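Local coordinates for anopheles gambiae adenosine kinase (Anopheles gambiae, PDB 3LOO), which catalyses the ATP-dependent phosphorylation of adenosine to AMP and is captured here with bis(adenosine)-5'-tetraphosphate bound, at residues Gln91-Arg96 with Gly340-Arg345. Sequence-based numbering, arbitrary orientation.
Sequences QWILQR and GIWAAR. With B4P (bis(adenosine)-5'-tetraphosphate), chain D.
W92 and W342 meet through the rims of their six-membered rings. CH2 of W92 lies 3.6 Å from CH2 of W342. The ring planes are almost parallel, at 1°, but neither ring lies over the face of the other. The centroids of the two six-membered rings are 5.7 Å apart. Both indoles have CG anti to the backbone N (chi1 169° for W92, and nearly the same for W342). The two benzo ends come together between the helices. The CB of W342 does not point at helix 82-94, but the end of its side chain reaches it.

I93 touches the W342 ring beside the point where the two indoles meet. Its CG1 comes up at the edge of the W342 ring, in the ring plane, 3.9 Å from CZ3. The I93 chain is extended beyond CG1 (chi2 166°), which carries CD1 on to A343. There CD1 sits 4.0 Å from the A343 CB. No hydrogen bond crosses between the segments; the contact is apolar.

The protein belongs to the pfkB family of carbohydrate kinases and has the ribokinase-like fold. Here the C-terminal end of helix 82-94 packs against helix 333-350, which borders the ligand pocket. A344, one residue on from A343, places CB 3.4 Å from O4F, a ribose oxygen of the bis(adenosine)-5'-tetraphosphate. I341 also lines this pocket, with CG2 3.8 Å from the ligand O2F.

Residues near the chain's C-terminus also touch the two tryptophans. W92 NE1 is hydrogen-bonded to the G357 carbonyl oxygen, and F355 packs edge-to-face with the same indole. The F361 ring meets that of W342.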
loop_
_atom_site.group_PDB
_atom_site.type_symbol
_atom_site.label_atom_id
_atom_site.label_comp_id
_atom_site.label_asym_id
_atom_site.label_seq_id
_atom_site.Cartn_x
_atom_site.Cartn_y
_atom_site.Cartn_z
ATOM N N GLN A 91 -2.132 2.255 13.049
ATOM C CA GLN A 91 -2.922 2.844 14.122
ATOM C C GLN A 91 -3.367 1.815 15.189
ATOM O O GLN A 91 -3.356 2.097 16.414
ATOM C CB GLN A 91 -4.128 3.558 13.514
ATOM C CG GLN A 91 -3.782 4.936 13.019
ATOM C CD GLN A 91 -3.425 5.912 14.164
ATOM O OE1 GLN A 91 -3.677 5.653 15.351
ATOM N NE2 GLN A 91 -2.871 7.034 13.798
ATOM N N TRP A 92 -3.723 0.627 14.727
ATOM C CA TRP A 92 -4.178 -0.409 15.634
ATOM C C TRP A 92 -3.039 -0.743 16.592
ATOM O O TRP A 92 -3.231 -0.809 17.817
ATOM C CB TRP A 92 -4.659 -1.640 14.866
ATOM C CG TRP A 92 -4.872 -2.810 15.786
ATOM C CD1 TRP A 92 -5.817 -2.919 16.790
ATOM C CD2 TRP A 92 -4.126 -4.021 15.811
ATOM N NE1 TRP A 92 -5.696 -4.134 17.429
ATOM C CE2 TRP A 92 -4.665 -4.828 16.851
ATOM C CE3 TRP A 92 -3.054 -4.513 15.058
ATOM C CZ2 TRP A 92 -4.152 -6.093 17.162
ATOM C CZ3 TRP A 92 -2.552 -5.788 15.364
ATOM C CH2 TRP A 92 -3.109 -6.557 16.410
ATOM N N ILE A 93 -1.839 -0.906 16.039
ATOM C CA ILE A 93 -0.634 -1.149 16.848
ATOM C C ILE A 93 -0.295 0.060 17.749
ATOM O O ILE A 93 -0.022 -0.092 18.933
ATOM C CB ILE A 93 0.570 -1.562 15.948
ATOM C CG1 ILE A 93 0.247 -2.869 15.194
ATOM C CG2 ILE A 93 1.894 -1.659 16.766
ATOM C CD1 ILE A 93 1.174 -3.183 14.075
ATOM N N LEU A 94 -0.349 1.266 17.208
ATOM C CA LEU A 94 -0.014 2.439 17.995
ATOM C C LEU A 94 -0.958 2.661 19.183
ATOM O O LEU A 94 -0.512 3.095 20.253
ATOM C CB LEU A 94 -0.044 3.674 17.105
ATOM C CG LEU A 94 1.220 4.382 16.580
ATOM C CD1 LEU A 94 2.578 3.686 16.792
ATOM C CD2 LEU A 94 0.999 4.915 15.139
ATOM N N GLN A 95 -2.256 2.397 19.004
ATOM C CA GLN A 95 -3.244 2.726 20.047
ATOM C C GLN A 95 -3.169 4.209 20.445
ATOM O O GLN A 95 -3.215 4.580 21.617
ATOM C CB GLN A 95 -3.057 1.815 21.269
ATOM C CG GLN A 95 -3.361 0.314 20.967
ATOM C CD GLN A 95 -4.848 0.048 20.706
ATOM O OE1 GLN A 95 -5.234 -0.523 19.667
ATOM N NE2 GLN A 95 -5.697 0.455 21.650
ATOM N N ARG A 96 -2.999 5.068 19.460
ATOM C CA ARG A 96 -2.998 6.493 19.725
ATOM C C ARG A 96 -3.581 7.112 18.479
ATOM O O ARG A 96 -2.855 7.270 17.479
ATOM C CB ARG A 96 -1.594 7.017 20.033
ATOM C CG ARG A 96 -1.602 8.493 20.266
ATOM C CD ARG A 96 -0.190 9.086 20.211
ATOM N NE ARG A 96 -0.314 10.499 20.541
ATOM C CZ ARG A 96 -0.881 11.415 19.772
ATOM N NH1 ARG A 96 -1.376 11.094 18.572
ATOM N NH2 ARG A 96 -0.945 12.670 20.195
ATOM N N GLY A 340 6.377 -5.889 11.430
ATOM C CA GLY A 340 5.705 -6.109 10.137
ATOM C C GLY A 340 5.308 -7.561 9.954
ATOM O O GLY A 340 4.174 -7.875 9.596
ATOM N N ILE A 341 6.244 -8.460 10.218
ATOM C CA ILE A 341 5.967 -9.882 10.060
ATOM C C ILE A 341 4.931 -10.344 11.065
ATOM O O ILE A 341 4.043 -11.103 10.729
ATOM C CB ILE A 341 7.250 -10.741 10.192
ATOM C CG1 ILE A 341 8.200 -10.420 9.029
ATOM C CG2 ILE A 341 6.874 -12.254 10.208
ATOM C CD1 ILE A 341 9.638 -10.888 9.257
ATOM N N TRP A 342 5.041 -9.864 12.297
ATOM C CA TRP A 342 4.070 -10.182 13.350
ATOM C C TRP A 342 2.653 -9.718 12.960
ATOM O O TRP A 342 1.678 -10.468 13.103
ATOM C CB TRP A 342 4.512 -9.546 14.682
ATOM C CG TRP A 342 3.470 -9.613 15.742
ATOM C CD1 TRP A 342 3.233 -10.665 16.603
ATOM C CD2 TRP A 342 2.501 -8.605 16.060
ATOM N NE1 TRP A 342 2.186 -10.356 17.434
ATOM C CE2 TRP A 342 1.720 -9.100 17.128
ATOM C CE3 TRP A 342 2.218 -7.326 15.544
ATOM C CZ2 TRP A 342 0.657 -8.366 17.690
ATOM C CZ3 TRP A 342 1.174 -6.595 16.100
ATOM C CH2 TRP A 342 0.398 -7.125 17.164
ATOM N N ALA A 343 2.558 -8.505 12.421
ATOM C CA ALA A 343 1.263 -7.909 12.080
ATOM C C ALA A 343 0.598 -8.624 10.923
ATOM O O ALA A 343 -0.616 -8.886 10.947
ATOM C CB ALA A 343 1.423 -6.420 11.757
ATOM N N ALA A 344 1.386 -8.924 9.894
ATOM C CA ALA A 344 0.889 -9.693 8.773
ATOM C C ALA A 344 0.325 -11.037 9.261
ATOM O O ALA A 344 -0.762 -11.443 8.866
ATOM C CB ALA A 344 1.986 -9.906 7.770
ATOM N N ARG A 345 1.045 -11.698 10.161
ATOM C CA ARG A 345 0.609 -13.003 10.657
ATOM C C ARG A 345 -0.682 -12.937 11.509
ATOM O O ARG A 345 -1.525 -13.837 11.415
ATOM C CB ARG A 345 1.765 -13.725 11.367
ATOM C CG ARG A 345 2.966 -14.024 10.401
ATOM C CD ARG A 345 4.083 -14.936 11.013
ATOM N NE ARG A 345 3.568 -16.256 11.396
ATOM C CZ ARG A 345 3.114 -16.567 12.615
ATOM N NH1 ARG A 345 3.117 -15.662 13.586
ATOM N NH2 ARG A 345 2.663 -17.790 12.868
HETATM P PA B4P D . -3.188 -8.470 -1.454
HETATM O O1A B4P D . -4.077 -9.301 -0.543
HETATM O O2A B4P D . -3.154 -8.840 -2.936
HETATM O O3A B4P D . -1.687 -8.740 -0.953
HETATM P PB B4P D . -0.741 -7.549 -0.476
HETATM O O1B B4P D . -1.224 -6.945 0.845
HETATM O O2B B4P D . -0.332 -6.633 -1.617
HETATM O O3B B4P D . 0.361 -8.752 -0.151
HETATM P PG B4P D . 1.830 -8.944 -0.781
HETATM O O1G B4P D . 1.828 -9.864 -1.954
HETATM O O2G B4P D . 2.368 -7.553 -1.056
HETATM O O3G B4P D . 2.688 -9.581 0.411
HETATM P PD B4P D . 3.302 -11.061 0.600
HETATM O O1D B4P D . 2.320 -12.038 0.069
HETATM O O2D B4P D . 4.745 -11.131 0.186
HETATM O O5E B4P D . -3.492 -6.886 -1.255
HETATM C C5E B4P D . -4.878 -6.634 -1.173
HETATM C C4E B4P D . -5.247 -5.179 -1.176
HETATM O O4E B4P D . -4.794 -4.489 -2.342
HETATM C C3E B4P D . -6.747 -5.086 -1.243
HETATM O O3E B4P D . -7.155 -4.725 0.092
HETATM C C2E B4P D . -7.030 -3.949 -2.218
HETATM O O2E B4P D . -7.926 -2.941 -1.731
HETATM C C1E B4P D . -5.634 -3.382 -2.536
HETATM N N9A B4P D . -5.583 -2.942 -3.942
HETATM C C8A B4P D . -5.671 -3.702 -5.073
HETATM N N7A B4P D . -5.587 -2.868 -6.150
HETATM C C5A B4P D . -5.481 -1.580 -5.708
HETATM C C6A B4P D . -5.354 -0.322 -6.321
HETATM N N6A B4P D . -5.364 -0.149 -7.679
HETATM N N1A B4P D . -5.273 0.783 -5.538
HETATM C C2A B4P D . -5.258 0.688 -4.185
HETATM N N3A B4P D . -5.364 -0.505 -3.576
HETATM C C4A B4P D . -5.465 -1.643 -4.311
HETATM O O5F B4P D . 3.205 -11.142 2.198
HETATM C C5F B4P D . 3.637 -10.076 3.036
HETATM C C4F B4P D . 3.857 -10.678 4.423
HETATM O O4F B4P D . 2.739 -11.480 4.844
HETATM C C3F B4P D . 5.004 -11.674 4.409
HETATM O O3F B4P D . 6.242 -10.978 4.473
HETATM C C2F B4P D . 4.710 -12.517 5.635
HETATM O O2F B4P D . 5.192 -11.863 6.825
HETATM C C1F B4P D . 3.173 -12.601 5.624
HETATM N N9B B4P D . 2.799 -13.857 4.900
HETATM C C8B B4P D . 2.370 -13.938 3.624
HETATM N N7B B4P D . 2.132 -15.225 3.272
HETATM C C5B B4P D . 2.408 -16.013 4.332
HETATM C C6B B4P D . 2.380 -17.381 4.588
HETATM N N6B B4P D . 1.978 -18.228 3.606
HETATM N N1B B4P D . 2.734 -17.849 5.825
HETATM C C2B B4P D . 3.133 -17.006 6.809
HETATM N N3B B4P D . 3.194 -15.658 6.612
HETATM C C4B B4P D . 2.854 -15.109 5.404
#